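Local coordinates for regulatory protein AsnC (Escherichia coli, PDB 2CG4) that activates transcription of asnA, regulates its own gene, represses gidA expression post-transcriptionally, and binds asparagine as well as specific DNA sequences, at residues 8-13 with 44-49; 23-28 with 37-42; 86-91 with 128-133; 96-101 with 107-112. The protein carries 1 engineered substitution. One frame throughout, in Å; residues are numbered along the deposited sequence.

Contact 1. Residues 8-13 with 44-49; sequences NLDRGI and EKMKQA
Asp10 and Ile13, one helical turn apart on helix 8-19, receive the side chain of Met46 from helix 36-49, a meeting of the first and third helices of the AsnC-type helix-turn-helix domain. Asp10 comes first along the chain. Its side chain and that of Met46 run antiparallel past one another, and the sulfur lies alongside the aspartate, with Met46 SD 4.1 Å from Asp10 CB. The polar end of Asp10 is engaged by another group: OD1 forms a salt bridge with Arg42, one turn earlier on the helix that carries Met46, and OD2 accepts a weak hydrogen bond from the backbone N of Asp7. That ion pair probably offsets the cost of burying a carboxylate beside a thioether. No hydrogen bond crosses between the two segments. One turn on, Ile13 offers its CG2 branch, which stands anti to the backbone N, while its other branch packs on Arg42. Ile52 of strand 52-59 also touches Met46. The methionine chain bends at its last torsion (chi3 -88°), turning the terminal methyl between its two partners: Met46 CE lies 3.7 Å from Asp10 OD1 and 4.0 Å from Ile13 CG2.

Contact 2. Residues 23-28 with 37-42; sequences TAYAEL and ETIHVR. Engineered in segment 37-42: Glu37 (natural residue Gly).
Tyr25 and Ile39 cross obliquely, the branch methyl of the isoleucine settling against the root of the tyrosine ring, with Ile39 CG2 3.6 Å from Tyr25 CG. The two branches of Ile39 divide the work. CG2, anti to the backbone N, meets the ring, whereas the longer arm reaches helix 25-32 itself and puts Ile39 CD1 3.5 Å from Leu28 CB. The same CD1 lies close to the carbonyl oxygen of Tyr25, so the isoleucine is wedged against backbone as well as side chains. Further out, His40 brings its ring to the tyrosine at an oblique approach, the planes at 90° and the centroids 5.9 Å apart; His40 ND1 arrives at the edge of the Tyr25 ring, 3.9 Å from Tyr25 CE1. Leu28 also touches Ala16 of helix 8-19. From Tyr25 on, the first segment, and all of 37-42, fall in the predicted DNA-binding element, and a buried isoleucine from the second helix pressed on the first is part of the apolar packing between the two helices of a helix-turn-helix motif.

Contact 3. Residues 86-91 with 128-133; sequences LAKLES and QTIDEI. With ASN (asparagine), chain C.
The carboxylate of Glu132 is the flat group that meets its partner across this contact, and Lys88 comes to it from near its plane. Lys88 NZ donates to Glu132 OE2 on the syn side at 3.0 Å, 18° out of the carboxylate plane, and makes a weaker bond to OE1, so the ammonium straddles both oxygens in a salt bridge. Ser84, a turn earlier on the lysine's helix, also hydrogen-bonds OE1 and helps to fix the carboxylate's rotation. The lysine comes in crosswise to the glutamate and reaches it with bends at chi2 (-111°) and chi4 (97°). The ammonium also donates to a water, 2.9 Å from Lys88 NZ, which in turn takes a weak bond from the backbone N of Asp131. Beneath the polar layer, Ile130 extends its tip to the helix: Ile130 CD1 lies 3.6 Å from Lys88 CB and 3.7 Å from Leu89 CD2. Ile130 opens a type I turn closed by the bond from Ile133 N to Ile130 O. The turn lies in the loop that joins helix 116-127 to strand 133-147, and this loop docks on helix 82-90, whose Leu89 packs inward on Ile107 and Ile109 of strand 107-113, while Glu132 and Ile133 rest on strand 68-76.

Contact 4. Residues 96-101 with 107-112; sequences TEAYYT and IFIKVM. With ASN (asparagine), chain B.
Tyr99, paired with Phe108 across the hairpin, has its hydroxyl gripped twice: Tyr99 OH donates to Glu97 OE1 at 2.9 Å, meeting it from above the carboxylate plane, and also bonds Lys110 NZ of a neighbouring subunit, whose own Tyr99 takes this chain's Lys110 NZ in return. In the ladder, Phe108 N and Tyr99 O form a nearly straight hydrogen bond of 3.0 Å (172° at the hydrogen). The return bond, from Tyr99 N to Phe108 O, is weak because it is bent. Lys110 N meets Glu97 O at 3.2 Å from above the carbonyl plane, and Thr96 N donates to Lys110 O at 3.0 Å. Glu97 and Lys110 run alongside each other on the Tyr99 face; on the other, Ala98 CB touches Ile109 CG2 at 3.8 Å. At the loop end of the hairpin, Thr101 O accepts ND2 of the bound asparagine at 3.1 Å, the amide nitrogen standing over a face of the Tyr100 ring. Thus an antiparallel hairpin of the Lrp/AsnC ligand-binding domain, its sheet continued into that neighbour, supplies part of the asparagine pocket.

Overall arrangement
Contacts 1 and 2 share helix 36-49 in the DNA-binding part, their centres 10 Å apart, and are joined through Arg42 and by the packing of Ile13 on Ile39. Contacts 3 and 4 lie in the ligand-binding domain, 12 Å apart between centres, joined through Leu89 and by Leu86 touching Ala98. Contact 1 is buried, as is contact 4; contacts 2 and 3 are partly exposed, with His40 and Lys88 at their outer margins. Chemistry follows place: the helix pairs meet by mainly apolar contact, with no hydrogen bond between their segments, contact 3 lays a salt bridge over an apolar layer, and the hairpin of contact 4 relies on backbone bonds.

Contact 1. Residues 8-13 with 44-49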
loop_
_atom_site.group_PDB
_atom_site.type_symbol
_atom_site.label_atom_id
_atom_site.label_comp_id
_atom_site.label_asym_id
_atom_site.label_seq_id
_atom_site.Cartn_x
_atom_site.Cartn_y
_atom_site.Cartn_z
ATOM N N ASN A 8 3.035 -41.542 -21.787
ATOM C CA ASN A 8 4.002 -41.741 -20.712
ATOM C C ASN A 8 5.380 -42.161 -21.226
ATOM O O ASN A 8 6.361 -42.153 -20.478
ATOM C CB ASN A 8 3.477 -42.735 -19.671
ATOM C CG ASN A 8 2.440 -42.112 -18.747
ATOM O OD1 ASN A 8 2.761 -41.256 -17.913
ATOM N ND2 ASN A 8 1.186 -42.531 -18.898
ATOM N N LEU A 9 5.452 -42.518 -22.504
ATOM C CA LEU A 9 6.741 -42.684 -23.168
ATOM C C LEU A 9 7.419 -41.333 -23.350
ATOM O O LEU A 9 8.612 -41.185 -23.093
ATOM C CB LEU A 9 6.581 -43.369 -24.529
ATOM C CG LEU A 9 7.890 -43.508 -25.312
ATOM C CD1 LEU A 9 8.768 -44.599 -24.709
ATOM C CD2 LEU A 9 7.636 -43.765 -26.785
ATOM N N ASP A 10 6.642 -40.357 -23.807
ATOM C CA ASP A 10 7.110 -38.991 -23.972
ATOM C C ASP A 10 7.625 -38.392 -22.661
ATOM O O ASP A 10 8.684 -37.771 -22.631
ATOM C CB ASP A 10 5.988 -38.131 -24.546
ATOM C CG ASP A 10 5.814 -38.323 -26.041
ATOM O OD1 ASP A 10 6.790 -38.739 -26.701
ATOM O OD2 ASP A 10 4.710 -38.051 -26.558
ATOM N N ARG A 11 6.875 -38.591 -21.583
ATOM C CA ARG A 11 7.274 -38.115 -20.264
ATOM C C ARG A 11 8.549 -38.795 -19.782
ATOM O O ARG A 11 9.429 -38.148 -19.210
ATOM C CB ARG A 11 6.151 -38.330 -19.248
ATOM C CG ARG A 11 4.978 -37.381 -19.416
ATOM C CD ARG A 11 3.834 -37.728 -18.478
ATOM N NE ARG A 11 2.627 -36.977 -18.813
ATOM C CZ ARG A 11 1.636 -37.444 -19.570
ATOM N NH1 ARG A 11 1.694 -38.673 -20.072
ATOM N NH2 ARG A 11 0.578 -36.682 -19.825
ATOM N N GLY A 12 8.644 -40.100 -20.008
ATOM C CA GLY A 12 9.818 -40.863 -19.601
ATOM C C GLY A 12 11.074 -40.371 -20.292
ATOM O O GLY A 12 12.138 -40.264 -19.678
ATOM N N ILE A 13 10.945 -40.068 -21.577
ATOM C CA ILE A 13 12.048 -39.519 -22.357
ATOM C C ILE A 13 12.458 -38.149 -21.832
ATOM O O ILE A 13 13.649 -37.872 -21.680
ATOM C CB ILE A 13 11.687 -39.418 -23.847
ATOM C CG1 ILE A 13 11.662 -40.815 -24.475
ATOM C CG2 ILE A 13 12.671 -38.517 -24.578
ATOM C CD1 ILE A 13 10.962 -40.870 -25.814
ATOM N N GLU A 44 11.884 -36.105 -31.795
ATOM C CA GLU A 44 11.825 -35.246 -32.975
ATOM C C GLU A 44 10.446 -34.620 -33.158
ATOM O O GLU A 44 10.325 -33.490 -33.630
ATOM C CB GLU A 44 12.198 -36.037 -34.230
ATOM C CG GLU A 44 13.155 -35.313 -35.167
ATOM C CD GLU A 44 12.552 -34.073 -35.808
ATOM O OE1 GLU A 44 12.505 -34.013 -37.056
ATOM O OE2 GLU A 44 12.135 -33.153 -35.071
ATOM N N LYS A 45 9.407 -35.365 -32.799
ATOM C CA LYS A 45 8.055 -34.821 -32.796
ATOM C C LYS A 45 7.927 -33.707 -31.751
ATOM O O LYS A 45 7.418 -32.628 -32.050
ATOM C CB LYS A 45 7.025 -35.927 -32.551
ATOM C CG LYS A 45 6.636 -36.728 -33.800
ATOM C CD LYS A 45 5.984 -38.053 -33.403
ATOM C CE LYS A 45 5.892 -39.031 -34.569
ATOM N NZ LYS A 45 5.529 -40.412 -34.116
ATOM N N MET A 46 8.407 -33.971 -30.536
ATOM C CA MET A 46 8.450 -32.963 -29.471
ATOM C C MET A 46 9.252 -31.710 -29.834
ATOM O O MET A 46 8.936 -30.625 -29.367
ATOM C CB MET A 46 8.967 -33.569 -28.169
ATOM C CG MET A 46 8.061 -34.639 -27.620
ATOM S SD MET A 46 8.470 -35.159 -25.946
ATOM C CE MET A 46 9.656 -36.469 -26.255
ATOM N N LYS A 47 10.272 -31.851 -30.673
ATOM C CA LYS A 47 10.983 -30.677 -31.182
ATOM C C LYS A 47 10.124 -29.826 -32.120
ATOM O O LYS A 47 10.071 -28.605 -31.966
ATOM C CB LYS A 47 12.300 -31.066 -31.857
ATOM C CG LYS A 47 13.387 -31.504 -30.887
ATOM C CD LYS A 47 14.719 -31.698 -31.591
ATOM C CE LYS A 47 15.515 -32.821 -30.941
ATOM N NZ LYS A 47 16.904 -32.951 -31.496
ATOM N N GLN A 48 9.455 -30.460 -33.085
ATOM C CA GLN A 48 8.551 -29.735 -33.991
ATOM C C GLN A 48 7.287 -29.219 -33.285
ATOM O O GLN A 48 6.764 -28.154 -33.633
ATOM C CB GLN A 48 8.186 -30.596 -35.202
ATOM N N ALA A 49 6.809 -29.968 -32.292
ATOM C CA ALA A 49 5.782 -29.479 -31.369
ATOM C C ALA A 49 6.203 -28.202 -30.636
ATOM O O ALA A 49 5.362 -27.386 -30.266
ATOM C CB ALA A 49 5.409 -30.564 -30.363
#

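Contact 2. Residues 23-28 with 37-42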
loop_
_atom_site.group_PDB
_atom_site.type_symbol
_atom_site.label_atom_id
_atom_site.label_comp_id
_atom_site.label_asym_id
_atom_site.label_seq_id
_atom_site.Cartn_x
_atom_site.Cartn_y
_atom_site.Cartn_z
ATOM N N THR A 23 22.340 -38.721 -22.192
ATOM C CA THR A 23 21.875 -40.084 -21.970
ATOM C C THR A 23 21.427 -40.714 -23.292
ATOM O O THR A 23 20.513 -40.215 -23.941
ATOM C CB THR A 23 20.734 -40.134 -20.926
ATOM O OG1 THR A 23 20.057 -38.871 -20.891
ATOM C CG2 THR A 23 21.289 -40.422 -19.536
ATOM N N ALA A 24 22.089 -41.800 -23.687
ATOM C CA ALA A 24 22.004 -42.321 -25.056
ATOM C C ALA A 24 20.647 -42.957 -25.368
ATOM O O ALA A 24 20.094 -43.699 -24.550
ATOM C CB ALA A 24 23.127 -43.316 -25.316
ATOM N N TYR A 25 20.131 -42.667 -26.563
ATOM C CA TYR A 25 18.818 -43.157 -26.997
ATOM C C TYR A 25 18.702 -44.670 -26.866
ATOM O O TYR A 25 17.609 -45.200 -26.657
ATOM C CB TYR A 25 18.533 -42.750 -28.446
ATOM C CG TYR A 25 18.280 -41.272 -28.652
ATOM C CD1 TYR A 25 18.240 -40.730 -29.933
ATOM C CD2 TYR A 25 18.087 -40.416 -27.573
ATOM C CE1 TYR A 25 18.012 -39.375 -30.134
ATOM C CE2 TYR A 25 17.860 -39.061 -27.764
ATOM C CZ TYR A 25 17.824 -38.547 -29.048
ATOM O OH TYR A 25 17.603 -37.202 -29.249
ATOM N N ALA A 26 19.837 -45.354 -26.995
ATOM C CA ALA A 26 19.880 -46.811 -26.965
ATOM C C ALA A 26 19.782 -47.350 -25.542
ATOM O O ALA A 26 19.498 -48.532 -25.339
ATOM C CB ALA A 26 21.148 -47.316 -27.643
ATOM N N GLU A 27 20.016 -46.479 -24.561
ATOM C CA GLU A 27 19.824 -46.826 -23.150
ATOM C C GLU A 27 18.365 -46.652 -22.719
ATOM O O GLU A 27 17.867 -47.379 -21.854
ATOM C CB GLU A 27 20.738 -45.980 -22.256
ATOM C CG GLU A 27 20.832 -46.468 -20.814
ATOM C CD GLU A 27 20.584 -45.358 -19.805
ATOM O OE1 GLU A 27 19.404 -45.000 -19.587
ATOM O OE2 GLU A 27 21.570 -44.843 -19.228
ATOM N N LEU A 28 17.688 -45.682 -23.323
ATOM C CA LEU A 28 16.281 -45.429 -23.026
ATOM C C LEU A 28 15.379 -46.472 -23.694
ATOM O O LEU A 28 14.341 -46.862 -23.144
ATOM C CB LEU A 28 15.894 -44.008 -23.453
ATOM C CG LEU A 28 16.709 -42.870 -22.824
ATOM C CD1 LEU A 28 16.535 -41.563 -23.589
ATOM C CD2 LEU A 28 16.350 -42.695 -21.353
ATOM N N GLU A 37 14.740 -46.343 -32.250
ATOM C CA GLU A 37 14.291 -45.561 -33.402
ATOM C C GLU A 37 13.022 -44.761 -33.105
ATOM O O GLU A 37 12.834 -43.667 -33.647
ATOM C CB GLU A 37 14.072 -46.466 -34.620
ATOM C CG GLU A 37 15.350 -46.850 -35.374
ATOM C CD GLU A 37 15.979 -48.128 -34.848
ATOM O OE1 GLU A 37 15.303 -48.874 -34.106
ATOM O OE2 GLU A 37 17.154 -48.384 -35.176
ATOM N N THR A 38 12.155 -45.306 -32.256
ATOM C CA THR A 38 10.954 -44.586 -31.827
ATOM C C THR A 38 11.336 -43.440 -30.896
ATOM O O THR A 38 10.857 -42.318 -31.051
ATOM C CB THR A 38 9.921 -45.506 -31.137
ATOM O OG1 THR A 38 10.585 -46.415 -30.251
ATOM C CG2 THR A 38 9.136 -46.303 -32.169
ATOM N N ILE A 39 12.215 -43.737 -29.943
ATOM C CA ILE A 39 12.862 -42.722 -29.117
ATOM C C ILE A 39 13.431 -41.563 -29.934
ATOM O O ILE A 39 13.219 -40.397 -29.605
ATOM C CB ILE A 39 13.975 -43.347 -28.265
ATOM C CG1 ILE A 39 13.359 -44.063 -27.062
ATOM C CG2 ILE A 39 14.964 -42.286 -27.818
ATOM C CD1 ILE A 39 14.280 -45.038 -26.416
ATOM N N HIS A 40 14.149 -41.873 -31.001
ATOM C CA HIS A 40 14.624 -40.821 -31.886
ATOM C C HIS A 40 13.454 -39.983 -32.416
ATOM O O HIS A 40 13.554 -38.762 -32.549
ATOM C CB HIS A 40 15.436 -41.417 -33.038
ATOM C CG HIS A 40 16.071 -40.391 -33.921
ATOM N ND1 HIS A 40 17.421 -40.116 -33.890
ATOM C CD2 HIS A 40 15.540 -39.568 -34.858
ATOM C CE1 HIS A 40 17.694 -39.169 -34.771
ATOM N NE2 HIS A 40 16.571 -38.819 -35.372
ATOM N N VAL A 41 12.342 -40.653 -32.711
ATOM C CA VAL A 41 11.237 -40.030 -33.437
ATOM C C VAL A 41 10.318 -39.268 -32.479
ATOM O O VAL A 41 9.886 -38.161 -32.777
ATOM C CB VAL A 41 10.452 -41.077 -34.285
ATOM C CG1 VAL A 41 8.995 -40.672 -34.461
ATOM C CG2 VAL A 41 11.118 -41.263 -35.642
ATOM N N ARG A 42 10.042 -39.865 -31.326
ATOM C CA ARG A 42 9.370 -39.178 -30.230
ATOM C C ARG A 42 10.015 -37.827 -29.925
ATOM O O ARG A 42 9.336 -36.800 -29.917
ATOM C CB ARG A 42 9.373 -40.053 -28.972
ATOM C CG ARG A 42 8.673 -41.390 -29.148
ATOM C CD ARG A 42 7.348 -41.223 -29.876
ATOM N NE ARG A 42 6.394 -42.269 -29.523
ATOM C CZ ARG A 42 5.508 -42.177 -28.537
ATOM N NH1 ARG A 42 5.456 -41.083 -27.788
ATOM N NH2 ARG A 42 4.681 -43.186 -28.288
#

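Contact 3. Residues 86-91 with 128-133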
loop_
_atom_site.group_PDB
_atom_site.type_symbol
_atom_site.label_atom_id
_atom_site.label_comp_id
_atom_site.label_asym_id
_atom_site.label_seq_id
_atom_site.Cartn_x
_atom_site.Cartn_y
_atom_site.Cartn_z
ATOM N N LEU A 86 8.593 -2.194 -23.185
ATOM C CA LEU A 86 9.126 -3.542 -23.398
ATOM C C LEU A 86 10.213 -3.595 -24.477
ATOM O O LEU A 86 11.245 -4.235 -24.297
ATOM C CB LEU A 86 7.993 -4.521 -23.729
ATOM C CG LEU A 86 8.343 -6.005 -23.905
ATOM C CD1 LEU A 86 8.648 -6.712 -22.568
ATOM C CD2 LEU A 86 7.230 -6.726 -24.662
ATOM N N ALA A 87 9.975 -2.923 -25.599
ATOM C CA ALA A 87 10.936 -2.876 -26.702
ATOM C C ALA A 87 12.288 -2.265 -26.302
ATOM O O ALA A 87 13.340 -2.731 -26.740
ATOM C CB ALA A 87 10.342 -2.124 -27.861
ATOM N N LYS A 88 12.256 -1.221 -25.476
ATOM C CA LYS A 88 13.471 -0.644 -24.902
ATOM C C LYS A 88 14.155 -1.569 -23.891
ATOM O O LYS A 88 15.388 -1.621 -23.826
ATOM C CB LYS A 88 13.175 0.690 -24.216
ATOM C CG LYS A 88 12.195 1.583 -24.928
ATOM C CD LYS A 88 12.857 2.817 -25.485
ATOM C CE LYS A 88 11.849 3.663 -26.251
ATOM N NZ LYS A 88 11.296 4.763 -25.418
ATOM N N LEU A 89 13.367 -2.271 -23.080
ATOM C CA LEU A 89 13.939 -3.117 -22.036
ATOM C C LEU A 89 14.677 -4.270 -22.667
ATOM O O LEU A 89 15.744 -4.654 -22.195
ATOM C CB LEU A 89 12.869 -3.642 -21.078
ATOM C CG LEU A 89 12.332 -2.662 -20.028
ATOM C CD1 LEU A 89 11.025 -3.184 -19.472
ATOM C CD2 LEU A 89 13.352 -2.414 -18.907
ATOM N N GLU A 90 14.109 -4.818 -23.739
ATOM C CA GLU A 90 14.581 -6.078 -24.303
ATOM C C GLU A 90 15.979 -5.935 -24.909
ATOM O O GLU A 90 16.732 -6.899 -24.980
ATOM C CB GLU A 90 13.560 -6.650 -25.310
ATOM C CG GLU A 90 14.029 -6.711 -26.757
ATOM C CD GLU A 90 14.804 -7.976 -27.095
ATOM O OE1 GLU A 90 14.455 -9.065 -26.591
ATOM O OE2 GLU A 90 15.765 -7.885 -27.879
ATOM N N SER A 91 16.328 -4.720 -25.313
ATOM C CA SER A 91 17.688 -4.418 -25.769
ATOM C C SER A 91 18.760 -4.565 -24.678
ATOM O O SER A 91 19.956 -4.495 -24.968
ATOM C CB SER A 91 17.752 -3.012 -26.372
ATOM O OG SER A 91 16.611 -2.759 -27.170
ATOM N N GLN A 128 15.920 3.399 -16.040
ATOM C CA GLN A 128 15.175 4.562 -15.572
ATOM C C GLN A 128 15.191 5.696 -16.596
ATOM O O GLN A 128 14.405 6.655 -16.504
ATOM C CB GLN A 128 15.814 5.058 -14.287
ATOM C CG GLN A 128 14.855 5.516 -13.238
ATOM C CD GLN A 128 15.239 5.022 -11.854
ATOM O OE1 GLN A 128 14.493 4.279 -11.226
ATOM N NE2 GLN A 128 16.405 5.439 -11.374
ATOM N N THR A 129 16.113 5.599 -17.549
ATOM C CA THR A 129 16.188 6.572 -18.630
ATOM C C THR A 129 15.123 6.261 -19.667
ATOM O O THR A 129 14.787 7.121 -20.466
ATOM C CB THR A 129 17.586 6.610 -19.303
ATOM O OG1 THR A 129 18.015 5.280 -19.617
ATOM C CG2 THR A 129 18.610 7.260 -18.385
ATOM N N ILE A 130 14.590 5.036 -19.650
ATOM C CA ILE A 130 13.473 4.684 -20.521
ATOM C C ILE A 130 12.277 5.580 -20.210
ATOM O O ILE A 130 11.730 5.567 -19.097
ATOM C CB ILE A 130 13.061 3.204 -20.387
ATOM C CG1 ILE A 130 14.092 2.286 -21.052
ATOM C CG2 ILE A 130 11.679 2.968 -20.992
ATOM C CD1 ILE A 130 13.931 0.829 -20.669
ATOM N N ASP A 131 11.872 6.347 -21.216
ATOM C CA ASP A 131 11.108 7.569 -21.020
ATOM C C ASP A 131 9.658 7.325 -20.591
ATOM O O ASP A 131 9.068 8.162 -19.914
ATOM C CB ASP A 131 11.166 8.407 -22.307
ATOM C CG ASP A 131 9.993 9.333 -22.445
ATOM O OD1 ASP A 131 10.048 10.442 -21.863
ATOM O OD2 ASP A 131 9.010 8.950 -23.124
ATOM N N GLU A 132 9.095 6.180 -20.983
ATOM C CA GLU A 132 7.759 5.735 -20.538
ATOM C C GLU A 132 7.652 5.367 -19.048
ATOM O O GLU A 132 6.560 5.099 -18.549
ATOM C CB GLU A 132 7.295 4.518 -21.353
ATOM C CG GLU A 132 7.070 4.778 -22.842
ATOM C CD GLU A 132 8.303 4.488 -23.679
ATOM O OE1 GLU A 132 8.164 4.274 -24.905
ATOM O OE2 GLU A 132 9.413 4.472 -23.111
ATOM N N ILE A 133 8.775 5.331 -18.344
ATOM C CA ILE A 133 8.808 4.757 -17.001
ATOM C C ILE A 133 8.651 5.860 -15.956
ATOM O O ILE A 133 9.393 6.850 -15.958
ATOM C CB ILE A 133 10.106 3.942 -16.774
ATOM C CG1 ILE A 133 9.960 2.545 -17.378
ATOM C CG2 ILE A 133 10.441 3.843 -15.314
ATOM C CD1 ILE A 133 11.276 1.826 -17.621
HETATM N N ASN C . 12.821 2.855 -5.895
HETATM C CA ASN C . 13.645 2.425 -7.063
HETATM C C ASN C . 13.681 0.930 -7.226
HETATM O O ASN C . 13.803 0.178 -6.252
HETATM C CB ASN C . 15.060 2.963 -6.957
HETATM C CG ASN C . 15.108 4.453 -7.096
HETATM O OD1 ASN C . 14.657 5.011 -8.099
HETATM N ND2 ASN C . 15.635 5.118 -6.084
HETATM O OXT ASN C . 13.561 0.466 -8.354
HETATM O O HOH W 1 13.395 6.434 -24.195
#

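Contact 4. Residues 96-101 with 107-112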
loop_
_atom_site.group_PDB
_atom_site.type_symbol
_atom_site.label_atom_id
_atom_site.label_comp_id
_atom_site.label_asym_id
_atom_site.label_seq_id
_atom_site.Cartn_x
_atom_site.Cartn_y
_atom_site.Cartn_z
ATOM N N THR A 96 17.002 -10.533 -17.953
ATOM C CA THR A 96 16.906 -11.908 -18.382
ATOM C C THR A 96 15.464 -12.419 -18.551
ATOM O O THR A 96 15.232 -13.450 -19.181
ATOM C CB THR A 96 17.642 -12.847 -17.401
ATOM O OG1 THR A 96 17.148 -12.637 -16.074
ATOM C CG2 THR A 96 19.147 -12.593 -17.428
ATOM N N GLU A 97 14.493 -11.721 -17.971
ATOM C CA GLU A 97 13.113 -12.196 -17.999
ATOM C C GLU A 97 12.226 -10.989 -17.913
ATOM O O GLU A 97 12.638 -9.954 -17.400
ATOM C CB GLU A 97 12.816 -13.100 -16.794
ATOM C CG GLU A 97 13.746 -14.277 -16.641
ATOM C CD GLU A 97 13.290 -15.256 -15.551
ATOM O OE1 GLU A 97 12.386 -14.907 -14.759
ATOM O OE2 GLU A 97 13.845 -16.376 -15.484
ATOM N N ALA A 98 10.991 -11.117 -18.372
ATOM C CA ALA A 98 10.042 -10.030 -18.220
ATOM C C ALA A 98 8.673 -10.612 -18.348
ATOM O O ALA A 98 8.463 -11.556 -19.118
ATOM C CB ALA A 98 10.254 -8.949 -19.304
ATOM N N TYR A 99 7.733 -10.034 -17.616
ATOM C CA TYR A 99 6.422 -10.612 -17.511
ATOM C C TYR A 99 5.406 -9.506 -17.524
ATOM O O TYR A 99 5.642 -8.416 -16.994
ATOM C CB TYR A 99 6.281 -11.372 -16.194
ATOM C CG TYR A 99 7.226 -12.530 -16.026
ATOM C CD1 TYR A 99 8.471 -12.355 -15.433
ATOM C CD2 TYR A 99 6.864 -13.808 -16.445
ATOM C CE1 TYR A 99 9.330 -13.427 -15.261
ATOM C CE2 TYR A 99 7.709 -14.876 -16.281
ATOM C CZ TYR A 99 8.935 -14.684 -15.690
ATOM O OH TYR A 99 9.768 -15.759 -15.514
ATOM N N TYR A 100 4.259 -9.801 -18.115
ATOM C CA TYR A 100 3.108 -8.927 -18.006
ATOM C C TYR A 100 2.186 -9.583 -17.011
ATOM O O TYR A 100 1.568 -10.594 -17.328
ATOM C CB TYR A 100 2.428 -8.809 -19.370
ATOM C CG TYR A 100 1.205 -7.947 -19.380
ATOM C CD1 TYR A 100 1.299 -6.576 -19.597
ATOM C CD2 TYR A 100 -0.056 -8.498 -19.186
ATOM C CE1 TYR A 100 0.162 -5.783 -19.612
ATOM C CE2 TYR A 100 -1.185 -7.720 -19.190
ATOM C CZ TYR A 100 -1.078 -6.368 -19.402
ATOM O OH TYR A 100 -2.217 -5.593 -19.407
ATOM N N THR A 101 2.110 -9.028 -15.805
ATOM C CA THR A 101 1.448 -9.718 -14.693
ATOM C C THR A 101 0.198 -8.998 -14.179
ATOM O O THR A 101 -0.077 -7.841 -14.511
ATOM C CB THR A 101 2.395 -9.972 -13.485
ATOM O OG1 THR A 101 2.783 -8.723 -12.882
ATOM C CG2 THR A 101 3.634 -10.745 -13.907
ATOM N N ILE A 107 5.048 -3.880 -15.859
ATOM C CA ILE A 107 5.977 -4.946 -16.242
ATOM C C ILE A 107 6.713 -5.437 -15.000
ATOM O O ILE A 107 7.020 -4.649 -14.105
ATOM C CB ILE A 107 6.997 -4.462 -17.287
ATOM C CG1 ILE A 107 6.340 -3.466 -18.257
ATOM C CG2 ILE A 107 7.589 -5.650 -18.042
ATOM C CD1 ILE A 107 7.265 -2.890 -19.281
ATOM N N PHE A 108 6.965 -6.738 -14.934
ATOM C CA PHE A 108 7.758 -7.316 -13.864
ATOM C C PHE A 108 8.943 -8.032 -14.525
ATOM O O PHE A 108 8.748 -8.902 -15.366
ATOM C CB PHE A 108 6.888 -8.292 -13.051
ATOM C CG PHE A 108 7.503 -8.742 -11.754
ATOM C CD1 PHE A 108 7.825 -7.823 -10.759
ATOM C CD2 PHE A 108 7.731 -10.089 -11.512
ATOM C CE1 PHE A 108 8.386 -8.231 -9.554
ATOM C CE2 PHE A 108 8.291 -10.515 -10.305
ATOM C CZ PHE A 108 8.620 -9.577 -9.326
ATOM N N ILE A 109 10.160 -7.646 -14.172
ATOM C CA ILE A 109 11.347 -8.125 -14.862
ATOM C C ILE A 109 12.345 -8.658 -13.856
ATOM O O ILE A 109 12.344 -8.253 -12.702
ATOM C CB ILE A 109 12.044 -7.017 -15.719
ATOM C CG1 ILE A 109 12.727 -5.991 -14.818
ATOM C CG2 ILE A 109 11.050 -6.343 -16.676
ATOM C CD1 ILE A 109 13.362 -4.806 -15.571
ATOM N N LYS A 110 13.185 -9.584 -14.309
ATOM C CA LYS A 110 14.390 -9.967 -13.587
ATOM C C LYS A 110 15.603 -9.318 -14.220
ATOM O O LYS A 110 15.762 -9.368 -15.439
ATOM C CB LYS A 110 14.564 -11.475 -13.620
ATOM C CG LYS A 110 15.112 -12.046 -12.353
ATOM C CD LYS A 110 15.618 -13.443 -12.595
ATOM C CE LYS A 110 15.865 -14.181 -11.280
ATOM N NZ LYS A 110 16.190 -15.611 -11.559
ATOM N N VAL A 111 16.447 -8.689 -13.403
ATOM C CA VAL A 111 17.773 -8.328 -13.867
ATOM C C VAL A 111 18.859 -8.968 -13.019
ATOM O O VAL A 111 18.736 -9.071 -11.801
ATOM C CB VAL A 111 17.960 -6.792 -14.044
ATOM C CG1 VAL A 111 16.620 -6.086 -13.996
ATOM C CG2 VAL A 111 18.940 -6.220 -13.038
ATOM N N MET A 112 19.903 -9.429 -13.700
ATOM C CA MET A 112 21.013 -10.147 -13.090
ATOM C C MET A 112 22.259 -9.284 -13.156
ATOM O O MET A 112 22.707 -8.919 -14.245
ATOM C CB MET A 112 21.258 -11.444 -13.851
ATOM C CG MET A 112 20.155 -12.469 -13.692
ATOM S SD MET A 112 20.010 -13.015 -11.986
ATOM C CE MET A 112 21.543 -13.909 -11.776
HETATM N N ASN B . -1.080 -4.726 -13.556
HETATM C CA ASN B . -2.108 -4.838 -14.632
HETATM C C ASN B . -3.415 -5.387 -14.127
HETATM O O ASN B . -3.452 -6.331 -13.328
HETATM C CB ASN B . -1.603 -5.694 -15.780
HETATM C CG ASN B . -0.478 -5.037 -16.518
HETATM O OD1 ASN B . -0.616 -3.920 -17.022
HETATM N ND2 ASN B . 0.657 -5.710 -16.571
HETATM O OXT ASN B . -4.452 -4.859 -14.508
#